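Local coordinates for insecticidal crystal protein Cry7Cal (Bacillus thuringiensis, PDB 5ZI1) that acts as an insecticidal toxin against the locust Locusta migratoria manilensis, probably by binding receptors in the insect gut and opening pores in its membranes, at residues Gly35-Phe40 with Ala96-Gln101; Glu196-Leu201 with Asn216-Glu221; Asp310-Trp315 with Tyr370-Leu375; Ile471-Ala476 with Gln508-Arg513. All blocks are in the same frame, centred on the assembly; numbering follows the deposited sequence.

Contact 1: Gly35-Phe40 with Ala96-Gln101; sequences GIIGLF and ALEAWQ
The Glu98 carboxylate turns one face to Ile37, whose CG2 lies over it, 4.2 Å from Glu98 CD; the rest of the contact is made mostly by aliphatic carbon. The amide of Gln101 is turned to another task, its OE1 bonded to Arg104, and the residue contributes to the contact through CB. Trp100 looks elsewhere, meeting Trp165 edge-to-face, whereas Phe40 leans toward helix 73-101 but sets its ring against Phe153, the planes at about 45°. Ile37 carries the largest share of the buried surface. With CG1 anti to its carbonyl carbon (chi1 -74°) and CD1 extended, it drives its delta methyl against the backbone of the other helix, CD1 coming within 3.6 Å of Glu98 CA and 4.2 Å of Gln101 CB. Helices 33-47 and 73-101 run nearly antiparallel here, at 158° with axes 10.3 Å apart, as neighbours in the helical bundle that forms the N-terminal domain of three-domain Cry toxins. A branched, wholly apolar isoleucine suits the gap between such helices. Beside it Leu97 closes the inner side, its CD2 3.8 Å from Ile36 CG2 and its CG 4.2 Å from Ile37 CG1; both Leu97 and Ile36 also touch helix 141-165. Glu98, exposed, borders the contact with an extended chain whose CB and CG lie across the end of Ile37 at about a right angle.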
# COMPACT_ATOMS: atom_id res chain seq x y z
N GLY A 35 7.34 -12.66 21.90
CA GLY A 35 6.57 -12.23 20.75
C GLY A 35 7.28 -12.53 19.44
O GLY A 35 6.64 -12.95 18.47
N ILE A 36 8.60 -12.31 19.39
CA ILE A 36 9.37 -12.65 18.19
C ILE A 36 9.16 -14.11 17.83
O ILE A 36 9.04 -14.46 16.65
CB ILE A 36 10.86 -12.32 18.40
CG1 ILE A 36 11.12 -10.82 18.25
CG2 ILE A 36 11.73 -13.10 17.44
CD1 ILE A 36 11.48 -10.37 16.86
N ILE A 37 9.11 -14.99 18.83
CA ILE A 37 8.89 -16.41 18.58
C ILE A 37 7.50 -16.63 17.99
O ILE A 37 7.33 -17.42 17.05
CB ILE A 37 9.10 -17.23 19.86
CG1 ILE A 37 10.60 -17.33 20.19
CG2 ILE A 37 8.49 -18.63 19.72
CD1 ILE A 37 10.88 -17.87 21.59
N GLY A 38 6.50 -15.93 18.51
CA GLY A 38 5.16 -16.05 17.97
C GLY A 38 5.06 -15.52 16.55
O GLY A 38 4.35 -16.09 15.71
N LEU A 39 5.77 -14.43 16.26
CA LEU A 39 5.78 -13.91 14.89
C LEU A 39 6.41 -14.92 13.93
O LEU A 39 5.88 -15.18 12.85
CB LEU A 39 6.52 -12.58 14.83
CG LEU A 39 6.58 -12.02 13.41
CD1 LEU A 39 5.18 -11.82 12.90
CD2 LEU A 39 7.35 -10.73 13.32
N PHE A 40 7.55 -15.51 14.32
CA PHE A 40 8.20 -16.49 13.46
C PHE A 40 7.28 -17.67 13.17
O PHE A 40 7.03 -18.00 12.01
CB PHE A 40 9.50 -16.96 14.10
CG PHE A 40 10.72 -16.16 13.72
CD1 PHE A 40 11.24 -16.23 12.44
CD2 PHE A 40 11.37 -15.36 14.67
CE1 PHE A 40 12.37 -15.49 12.09
CE2 PHE A 40 12.51 -14.63 14.34
CZ PHE A 40 13.01 -14.69 13.05
N ALA A 96 15.76 -22.95 18.32
CA ALA A 96 16.87 -22.62 19.21
C ALA A 96 16.62 -21.32 19.95
O ALA A 96 17.04 -21.17 21.10
CB ALA A 96 18.20 -22.53 18.46
N LEU A 97 15.96 -20.36 19.29
CA LEU A 97 15.57 -19.14 20.00
C LEU A 97 14.64 -19.45 21.16
O LEU A 97 14.71 -18.82 22.22
CB LEU A 97 14.92 -18.16 19.02
CG LEU A 97 14.69 -16.75 19.58
CD1 LEU A 97 15.99 -16.19 20.17
CD2 LEU A 97 14.16 -15.85 18.48
N GLU A 98 13.77 -20.45 21.00
CA GLU A 98 12.84 -20.80 22.06
C GLU A 98 13.55 -21.50 23.21
O GLU A 98 13.32 -21.18 24.38
CB GLU A 98 11.72 -21.67 21.50
CG GLU A 98 10.49 -21.72 22.39
CD GLU A 98 9.28 -22.27 21.66
OE1 GLU A 98 8.18 -22.20 22.23
OE2 GLU A 98 9.45 -22.76 20.51
N ALA A 99 14.43 -22.45 22.89
CA ALA A 99 15.20 -23.14 23.93
C ALA A 99 16.03 -22.17 24.75
O ALA A 99 16.17 -22.33 25.96
CB ALA A 99 16.10 -24.21 23.31
N TRP A 100 16.58 -21.14 24.11
CA TRP A 100 17.40 -20.19 24.85
C TRP A 100 16.53 -19.28 25.70
O TRP A 100 16.85 -19.00 26.87
CB TRP A 100 18.27 -19.36 23.90
CG TRP A 100 18.73 -18.07 24.53
CD1 TRP A 100 19.71 -17.93 25.47
CD2 TRP A 100 18.23 -16.76 24.27
NE1 TRP A 100 19.84 -16.60 25.81
CE2 TRP A 100 18.94 -15.86 25.09
CE3 TRP A 100 17.25 -16.25 23.41
CZ2 TRP A 100 18.69 -14.50 25.09
CZ3 TRP A 100 17.01 -14.89 23.41
CH2 TRP A 100 17.73 -14.03 24.24
N GLN A 101 15.42 -18.81 25.14
CA GLN A 101 14.52 -17.92 25.86
C GLN A 101 14.00 -18.55 27.14
O GLN A 101 13.81 -17.86 28.15
CB GLN A 101 13.38 -17.51 24.92
CG GLN A 101 12.08 -17.18 25.60
CD GLN A 101 12.04 -15.75 26.08
OE1 GLN A 101 13.07 -15.17 26.45
NE2 GLN A 101 10.83 -15.17 26.07

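Contact 2: Glu196-Leu201 with Asn216-Glu221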
# COMPACT_ATOMS: atom_id res chain seq x y z
N GLU A 196 9.76 -1.81 -14.18
CA GLU A 196 10.04 -2.40 -15.48
C GLU A 196 8.88 -3.27 -15.95
O GLU A 196 8.48 -3.18 -17.12
CB GLU A 196 11.34 -3.19 -15.43
CG GLU A 196 12.17 -3.01 -16.69
CD GLU A 196 13.66 -3.11 -16.42
OE1 GLU A 196 14.41 -3.45 -17.36
OE2 GLU A 196 14.08 -2.86 -15.28
N GLY A 197 8.33 -4.11 -15.07
CA GLY A 197 7.11 -4.84 -15.41
C GLY A 197 5.99 -3.90 -15.82
O GLY A 197 5.27 -4.16 -16.80
N LEU A 198 5.83 -2.79 -15.10
CA LEU A 198 4.89 -1.78 -15.54
C LEU A 198 5.23 -1.30 -16.94
O LEU A 198 4.36 -1.27 -17.82
CB LEU A 198 4.87 -0.62 -14.55
CG LEU A 198 3.92 -0.80 -13.37
CD1 LEU A 198 3.71 0.52 -12.67
CD2 LEU A 198 2.59 -1.37 -13.86
N ASN A 199 6.50 -0.98 -17.18
CA ASN A 199 6.90 -0.44 -18.48
C ASN A 199 6.64 -1.45 -19.60
O ASN A 199 6.10 -1.10 -20.66
CB ASN A 199 8.37 -0.03 -18.45
CG ASN A 199 8.82 0.59 -19.75
OD1 ASN A 199 8.42 1.70 -20.09
ND2 ASN A 199 9.63 -0.14 -20.51
N LYS A 200 7.00 -2.71 -19.37
CA LYS A 200 6.74 -3.74 -20.35
C LYS A 200 5.24 -3.88 -20.63
O LYS A 200 4.81 -3.91 -21.80
CB LYS A 200 7.35 -5.05 -19.86
CG LYS A 200 7.14 -6.25 -20.77
CD LYS A 200 7.32 -7.53 -19.98
CE LYS A 200 7.74 -8.68 -20.86
NZ LYS A 200 6.76 -9.76 -20.93
N LEU A 201 4.41 -3.95 -19.58
CA LEU A 201 2.96 -4.06 -19.80
C LEU A 201 2.41 -2.86 -20.54
O LEU A 201 1.47 -2.99 -21.33
CB LEU A 201 2.22 -4.24 -18.48
CG LEU A 201 2.56 -5.62 -17.92
CD1 LEU A 201 2.20 -5.72 -16.47
CD2 LEU A 201 1.85 -6.68 -18.73
N ASN A 216 -2.98 -2.36 -15.08
CA ASN A 216 -3.49 -2.02 -13.76
C ASN A 216 -3.53 -3.24 -12.85
O ASN A 216 -3.32 -3.12 -11.63
CB ASN A 216 -4.87 -1.40 -13.88
CG ASN A 216 -5.40 -0.95 -12.54
OD1 ASN A 216 -4.85 -0.00 -11.93
ND2 ASN A 216 -6.44 -1.65 -12.04
N ARG A 217 -3.78 -4.42 -13.41
CA ARG A 217 -3.82 -5.61 -12.57
C ARG A 217 -2.45 -5.91 -11.97
O ARG A 217 -2.35 -6.37 -10.83
CB ARG A 217 -4.31 -6.82 -13.37
CG ARG A 217 -4.39 -8.07 -12.52
CD ARG A 217 -4.96 -9.27 -13.27
NE ARG A 217 -6.34 -9.05 -13.71
CZ ARG A 217 -6.69 -8.83 -14.97
NH1 ARG A 217 -7.97 -8.64 -15.28
NH2 ARG A 217 -5.75 -8.81 -15.91
N PHE A 218 -1.39 -5.68 -12.75
CA PHE A 218 -0.05 -5.85 -12.23
C PHE A 218 0.22 -4.86 -11.11
O PHE A 218 0.67 -5.23 -10.02
CB PHE A 218 0.95 -5.69 -13.36
CG PHE A 218 2.37 -5.76 -12.95
CD1 PHE A 218 3.03 -6.97 -12.87
CD2 PHE A 218 3.08 -4.60 -12.69
CE1 PHE A 218 4.37 -7.02 -12.52
CE2 PHE A 218 4.40 -4.64 -12.33
CZ PHE A 218 5.05 -5.85 -12.25
N ARG A 219 -0.11 -3.59 -11.35
CA ARG A 219 0.03 -2.58 -10.30
C ARG A 219 -0.73 -2.97 -9.04
O ARG A 219 -0.18 -2.91 -7.93
CB ARG A 219 -0.44 -1.22 -10.82
CG ARG A 219 -0.74 -0.20 -9.73
CD ARG A 219 -0.87 1.21 -10.33
NE ARG A 219 -1.90 1.25 -11.37
CZ ARG A 219 -1.98 2.20 -12.31
NH1 ARG A 219 -1.08 3.20 -12.34
NH2 ARG A 219 -2.96 2.14 -13.23
N ARG A 220 -1.98 -3.41 -9.19
CA ARG A 220 -2.79 -3.70 -8.01
C ARG A 220 -2.22 -4.86 -7.23
O ARG A 220 -1.98 -4.76 -6.02
CB ARG A 220 -4.23 -3.99 -8.40
CG ARG A 220 -5.09 -4.32 -7.20
CD ARG A 220 -6.55 -4.52 -7.59
NE ARG A 220 -6.74 -5.83 -8.21
CZ ARG A 220 -6.95 -6.02 -9.51
NH1 ARG A 220 -7.00 -4.98 -10.34
NH2 ARG A 220 -7.12 -7.25 -9.98
N GLU A 221 -1.97 -5.98 -7.90
CA GLU A 221 -1.49 -7.17 -7.20
C GLU A 221 -0.06 -7.00 -6.67
O GLU A 221 0.23 -7.44 -5.55
CB GLU A 221 -1.59 -8.39 -8.11
CG GLU A 221 -3.07 -8.78 -8.44
CD GLU A 221 -3.18 -10.18 -9.02
OE1 GLU A 221 -2.15 -10.89 -9.01
OE2 GLU A 221 -4.28 -10.58 -9.49
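Phe218 fills the space between the two helices, touching Leu198, Leu201 and Gly197. Its CG stands anti to the backbone N (chi1 176°), which carries the ring across to helix 169-202. Leu198 comes at the ring edge, near its plane, with CD2 3.5 Å from Phe218 CD2. Leu201 reaches the root of the ring: its CD1 packs tightly on Phe218 CB, at 3.4 Å, the two side chains crossing at about a right angle. Gly197 suits the place where the far end of the ring arrives, for with no side chain there Phe218 CZ settles 3.9 Å from Gly197 CA. Leu66 and Ile67 of helix 54-67 also touch the ring.

Arg219 gives the contact a polar border. Its CB lies 4.3 Å from Leu198 CD2, while the guanidinium turns back along its own helix and holds Asn216 OD1 side-on: Arg219 NE at 3.3 Å and Arg219 NH2 at 3.1 Å both donate to that one oxygen, which lies close to the guanidinium plane. Arg219 NH1 makes a salt bridge with Glu283, and Asn216 ND2 bonds Phe254 O, so the pair ties this helix to the following part of the chain. With helix directions at 164° and only a short loop between them, helices 169-202 and 208-227 form an antiparallel alpha-hairpin, the closing pair of long helices in the N-terminal bundle of a Cry toxin.

Contact 3: Asp310-Trp315 with Tyr370-Leu375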
# COMPACT_ATOMS: atom_id res chain seq x y z
N ASP A 310 -32.78 -4.99 -26.75
CA ASP A 310 -32.88 -5.05 -25.30
C ASP A 310 -33.17 -3.66 -24.77
O ASP A 310 -32.97 -2.65 -25.46
CB ASP A 310 -31.58 -5.54 -24.67
CG ASP A 310 -31.00 -6.75 -25.36
OD1 ASP A 310 -31.71 -7.75 -25.56
OD2 ASP A 310 -29.79 -6.69 -25.68
N ARG A 311 -33.60 -3.59 -23.51
CA ARG A 311 -33.80 -2.32 -22.84
C ARG A 311 -33.09 -2.38 -21.49
O ARG A 311 -33.14 -3.41 -20.81
CB ARG A 311 -35.31 -1.98 -22.71
CG ARG A 311 -35.74 -1.19 -21.45
CD ARG A 311 -37.23 -0.72 -21.55
NE ARG A 311 -37.36 0.42 -22.49
CZ ARG A 311 -37.67 1.66 -22.13
NH1 ARG A 311 -37.90 1.94 -20.85
NH2 ARG A 311 -37.76 2.63 -23.05
N PHE A 312 -32.40 -1.31 -21.12
CA PHE A 312 -31.49 -1.33 -19.97
C PHE A 312 -30.98 0.07 -19.69
O PHE A 312 -30.83 0.88 -20.61
CB PHE A 312 -30.30 -2.25 -20.20
CG PHE A 312 -29.56 -1.94 -21.46
CD1 PHE A 312 -28.54 -0.99 -21.47
CD2 PHE A 312 -29.90 -2.59 -22.65
CE1 PHE A 312 -27.88 -0.69 -22.64
CE2 PHE A 312 -29.22 -2.30 -23.82
CZ PHE A 312 -28.21 -1.34 -23.82
N ALA A 313 -30.69 0.33 -18.42
CA ALA A 313 -30.13 1.61 -18.04
C ALA A 313 -28.62 1.62 -18.27
O ALA A 313 -27.97 0.58 -18.26
CB ALA A 313 -30.45 1.91 -16.58
N ILE A 314 -28.09 2.83 -18.53
CA ILE A 314 -26.67 3.11 -18.63
C ILE A 314 -26.42 4.40 -17.85
O ILE A 314 -27.28 5.29 -17.81
CB ILE A 314 -26.18 3.30 -20.09
CG1 ILE A 314 -26.86 4.52 -20.72
CG2 ILE A 314 -26.41 2.03 -20.93
CD1 ILE A 314 -26.33 4.90 -22.09
N TRP A 315 -25.24 4.51 -17.25
CA TRP A 315 -24.93 5.74 -16.52
C TRP A 315 -24.73 6.87 -17.50
O TRP A 315 -24.09 6.69 -18.54
CB TRP A 315 -23.66 5.61 -15.66
CG TRP A 315 -23.65 4.54 -14.63
CD1 TRP A 315 -24.51 3.49 -14.52
CD2 TRP A 315 -22.71 4.40 -13.56
NE1 TRP A 315 -24.17 2.70 -13.45
CE2 TRP A 315 -23.08 3.25 -12.84
CE3 TRP A 315 -21.62 5.15 -13.13
CZ2 TRP A 315 -22.37 2.81 -11.72
CZ3 TRP A 315 -20.92 4.72 -12.01
CH2 TRP A 315 -21.30 3.57 -11.32
N TYR A 370 -23.29 0.55 -26.35
CA TYR A 370 -23.64 0.94 -24.99
C TYR A 370 -22.84 0.12 -23.98
O TYR A 370 -22.58 -1.07 -24.19
CB TYR A 370 -25.14 0.74 -24.72
CG TYR A 370 -26.05 1.67 -25.49
CD1 TYR A 370 -26.01 3.04 -25.28
CD2 TYR A 370 -26.97 1.18 -26.42
CE1 TYR A 370 -26.83 3.90 -25.97
CE2 TYR A 370 -27.80 2.02 -27.12
CZ TYR A 370 -27.74 3.39 -26.89
OH TYR A 370 -28.57 4.24 -27.57
N GLN A 371 -22.49 0.76 -22.87
CA GLN A 371 -21.90 0.06 -21.73
C GLN A 371 -22.80 0.32 -20.53
O GLN A 371 -23.21 1.47 -20.30
CB GLN A 371 -20.47 0.52 -21.45
CG GLN A 371 -19.67 0.77 -22.69
CD GLN A 371 -19.15 -0.49 -23.35
OE1 GLN A 371 -19.11 -1.58 -22.74
NE2 GLN A 371 -18.73 -0.36 -24.59
N ALA A 372 -23.11 -0.73 -19.78
CA ALA A 372 -24.16 -0.63 -18.78
C ALA A 372 -23.70 -1.23 -17.46
O ALA A 372 -23.15 -2.34 -17.44
CB ALA A 372 -25.45 -1.32 -19.27
N VAL A 373 -23.93 -0.50 -16.38
CA VAL A 373 -23.84 -1.04 -15.02
C VAL A 373 -25.19 -0.80 -14.35
O VAL A 373 -25.37 0.19 -13.63
CB VAL A 373 -22.69 -0.40 -14.23
CG1 VAL A 373 -22.64 -0.98 -12.83
CG2 VAL A 373 -21.34 -0.60 -14.98
N PRO A 374 -26.19 -1.66 -14.58
CA PRO A 374 -27.53 -1.37 -14.06
C PRO A 374 -27.67 -1.66 -12.58
O PRO A 374 -28.65 -1.20 -11.97
CB PRO A 374 -28.45 -2.28 -14.89
CG PRO A 374 -27.57 -3.36 -15.44
CD PRO A 374 -26.18 -2.79 -15.55
N LEU A 375 -26.71 -2.36 -11.97
CA LEU A 375 -26.80 -2.67 -10.55
C LEU A 375 -25.42 -2.57 -9.89
O LEU A 375 -24.43 -3.08 -10.43
CB LEU A 375 -27.41 -4.05 -10.36
CG LEU A 375 -27.56 -4.54 -8.92
CD1 LEU A 375 -28.74 -5.51 -8.85
CD2 LEU A 375 -26.32 -5.23 -8.36
O HOH W 1 -23.19 2.50 -17.85
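The backbones of Phe312-Trp315 and Tyr370-Leu375 cross nearly at right angles (101°), closest at Ile314 and Ala372, whose CA atoms are 4.5 Å apart. Such an approach needs a small residue, and Ala372 supplies it: its CB sits 3.3 Å from Ala313 O and also touches the Phe312 ring. Phe312 carries CG between its backbone N and carbonyl carbon (chi1 54°), which turns the ring toward the second strand. There the ring edge meets Tyr370 CB, with Phe312 CE1 3.7 Å away, and the two rings are steeply inclined to each other, obliquely placed. Ile314 spreads two branches over this strand: CD1 rests on Tyr370 CD1, and CG2 lies against Gln371 O and the Ala372 methyl.

Trp315 NE1 donates to Val373 O at 2.8 Å in a moderately bent bond (N-H...O 149°), the oxygen somewhat tilted from the indole plane, and the same edge, NE1 through CZ2, also lies along Val373 CB and CG1. A water accepts from Trp315 N (2.9 Å) and donates to Gln371 O (2.7 Å), satisfying backbone groups that the steep crossing leaves too far apart to pair. The strands belong to two antiparallel sheets of the beta-prism middle domain: 312-324 pairs with 294-306 and 369-382 with 352-365, while Val306 backs both Phe312 and Tyr370, and Pro448 of strand 448-454 touches both Trp315 and Val373.

Contact 4: Ile471-Ala476 with Gln508-Arg513; sequences IPAVKA and QVFRMR
Met512 reaches across the beta-sandwich of the C-terminal domain to the point where strand 468-472 ends in a 3-10 turn. The two segments belong to different sheets: strand 468-472 pairs with 589-599, strand 508-513 with 478-479 and 575-580, in the jelly-roll sandwich known from Cry toxins. The tight part lies round the methionine. Its chain runs out extended and bends only at the last torsion (chi3 -75°), which tucks the methyl into the turn: Met512 CE is 3.5 Å from Pro472 O and 3.5 Å from Ala476 N, while Met512 SD lies 4.0 Å from Ile471 CG2. A flexible, unbranched thioether suits such a narrow place. The polar atoms it covers are already engaged, Pro472 O accepting from Lys475 N and Ala476 N donating to Ala473 O. Ala476 CB comes only 3.0 Å from Arg511 O, a short, tight contact of doubtful precision at this resolution, and alanine's single methyl keeps the crowding small; the same methyl lies 3.8 Å from Phe510 CD1. Leu497 and Ile595 also surround Phe510.

The looser side belongs to Arg511, which points from its backbone away from the turn and is partly exposed. Its guanidinium carries Gln508 OE1 over one face and forms a salt bridge with Glu478. Lys475, by contrast, is buried, its amine held by Glu248, with Arg458 O and Asn461 OD1 also accepting. Where Lys475 and Arg513 draw apart next to Ala476, a water bridges the backbones, donating to Lys475 O at 3.0 Å and accepting from Arg513 N at 2.9 Å.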
# COMPACT_ATOMS: atom_id res chain seq x y z
N ILE A 471 2.93 8.92 11.02
CA ILE A 471 1.80 9.51 10.33
C ILE A 471 2.32 10.07 9.01
O ILE A 471 3.21 10.93 9.02
CB ILE A 471 1.13 10.63 11.15
CG1 ILE A 471 0.70 10.12 12.52
CG2 ILE A 471 -0.04 11.20 10.37
CD1 ILE A 471 -0.09 11.16 13.34
N PRO A 472 1.82 9.60 7.87
CA PRO A 472 2.30 10.13 6.60
C PRO A 472 1.93 11.58 6.45
O PRO A 472 0.90 12.03 6.93
CB PRO A 472 1.57 9.26 5.56
CG PRO A 472 1.37 7.97 6.28
CD PRO A 472 1.07 8.36 7.71
N ALA A 473 2.81 12.32 5.79
CA ALA A 473 2.52 13.72 5.51
C ALA A 473 1.19 13.87 4.77
O ALA A 473 0.49 14.86 4.95
CB ALA A 473 3.67 14.33 4.71
N VAL A 474 0.83 12.89 3.93
CA VAL A 474 -0.42 13.02 3.20
C VAL A 474 -1.64 12.88 4.10
O VAL A 474 -2.74 13.20 3.65
CB VAL A 474 -0.49 12.02 2.02
CG1 VAL A 474 0.58 12.36 1.01
CG2 VAL A 474 -0.33 10.60 2.49
N LYS A 475 -1.48 12.46 5.36
CA LYS A 475 -2.59 12.51 6.32
C LYS A 475 -2.96 13.94 6.72
O LYS A 475 -3.95 14.12 7.43
CB LYS A 475 -2.28 11.70 7.58
CG LYS A 475 -2.11 10.18 7.35
CD LYS A 475 -3.40 9.55 6.82
CE LYS A 475 -4.56 9.61 7.83
NZ LYS A 475 -4.42 8.66 8.98
N ALA A 476 -2.21 14.95 6.26
CA ALA A 476 -2.61 16.35 6.38
C ALA A 476 -3.99 16.57 5.75
O ALA A 476 -4.55 15.70 5.08
CB ALA A 476 -1.59 17.25 5.69
N GLN A 508 4.89 28.10 5.70
CA GLN A 508 4.01 27.00 6.04
C GLN A 508 3.94 25.98 4.92
O GLN A 508 3.76 26.33 3.75
CB GLN A 508 2.61 27.53 6.36
CG GLN A 508 1.70 26.46 6.92
CD GLN A 508 0.48 27.02 7.63
OE1 GLN A 508 -0.66 26.73 7.26
NE2 GLN A 508 0.71 27.83 8.67
N VAL A 509 4.10 24.70 5.27
CA VAL A 509 4.02 23.63 4.28
C VAL A 509 2.65 22.96 4.31
O VAL A 509 1.97 22.89 3.28
CB VAL A 509 5.13 22.58 4.49
CG1 VAL A 509 4.95 21.43 3.52
CG2 VAL A 509 6.52 23.23 4.36
N PHE A 510 2.23 22.45 5.47
CA PHE A 510 0.94 21.78 5.52
C PHE A 510 0.29 21.97 6.88
O PHE A 510 0.92 22.42 7.85
CB PHE A 510 1.07 20.29 5.17
CG PHE A 510 1.79 19.44 6.19
CD1 PHE A 510 1.24 19.17 7.43
CD2 PHE A 510 2.99 18.83 5.87
CE1 PHE A 510 1.89 18.36 8.35
CE2 PHE A 510 3.64 18.01 6.78
CZ PHE A 510 3.09 17.78 8.02
N ARG A 511 -1.00 21.61 6.95
CA ARG A 511 -1.72 21.52 8.22
C ARG A 511 -2.24 20.11 8.43
O ARG A 511 -2.67 19.45 7.49
CB ARG A 511 -2.93 22.42 8.28
CG ARG A 511 -2.92 23.56 7.34
CD ARG A 511 -3.85 24.59 7.84
NE ARG A 511 -3.92 25.75 6.98
CZ ARG A 511 -3.93 27.00 7.44
NH1 ARG A 511 -3.99 28.01 6.59
NH2 ARG A 511 -3.87 27.21 8.75
N MET A 512 -2.29 19.71 9.69
CA MET A 512 -2.69 18.37 10.07
C MET A 512 -3.37 18.47 11.43
O MET A 512 -2.94 19.24 12.28
CB MET A 512 -1.46 17.47 10.12
CG MET A 512 -1.68 16.05 10.56
SD MET A 512 -0.09 15.17 10.55
CE MET A 512 0.18 14.90 8.80
N ARG A 513 -4.46 17.71 11.61
CA ARG A 513 -5.14 17.64 12.89
C ARG A 513 -4.79 16.32 13.57
O ARG A 513 -4.82 15.27 12.93
CB ARG A 513 -6.66 17.76 12.76
CG ARG A 513 -7.13 19.11 12.26
CD ARG A 513 -8.57 19.46 12.70
NE ARG A 513 -8.82 20.88 12.44
CZ ARG A 513 -9.31 21.35 11.30
NH1 ARG A 513 -9.65 20.52 10.33
NH2 ARG A 513 -9.48 22.66 11.14
O HOH W 2 -5.25 15.92 9.45

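In the fold
The four contacts sample all three domains of the toxin fragment. Contacts 1 and 2 both join antiparallel helices of the N-terminal bundle, yet their centres are 38 Å apart. Contact 3, between sheets of the beta-prism domain, lies about 58 Å from contact 1, centre to centre, on the opposite side of the chain's centre. Contact 4, in the C-terminal sandwich, is about 30 Å from contact 2 and 42 Å from contact 3, again between centres. None touches another; the nearest atoms of contacts 2 and 3 are about 15 Å apart. Contact 2 comes closest to the chain's centre, with contact 4 on the opposite side of it.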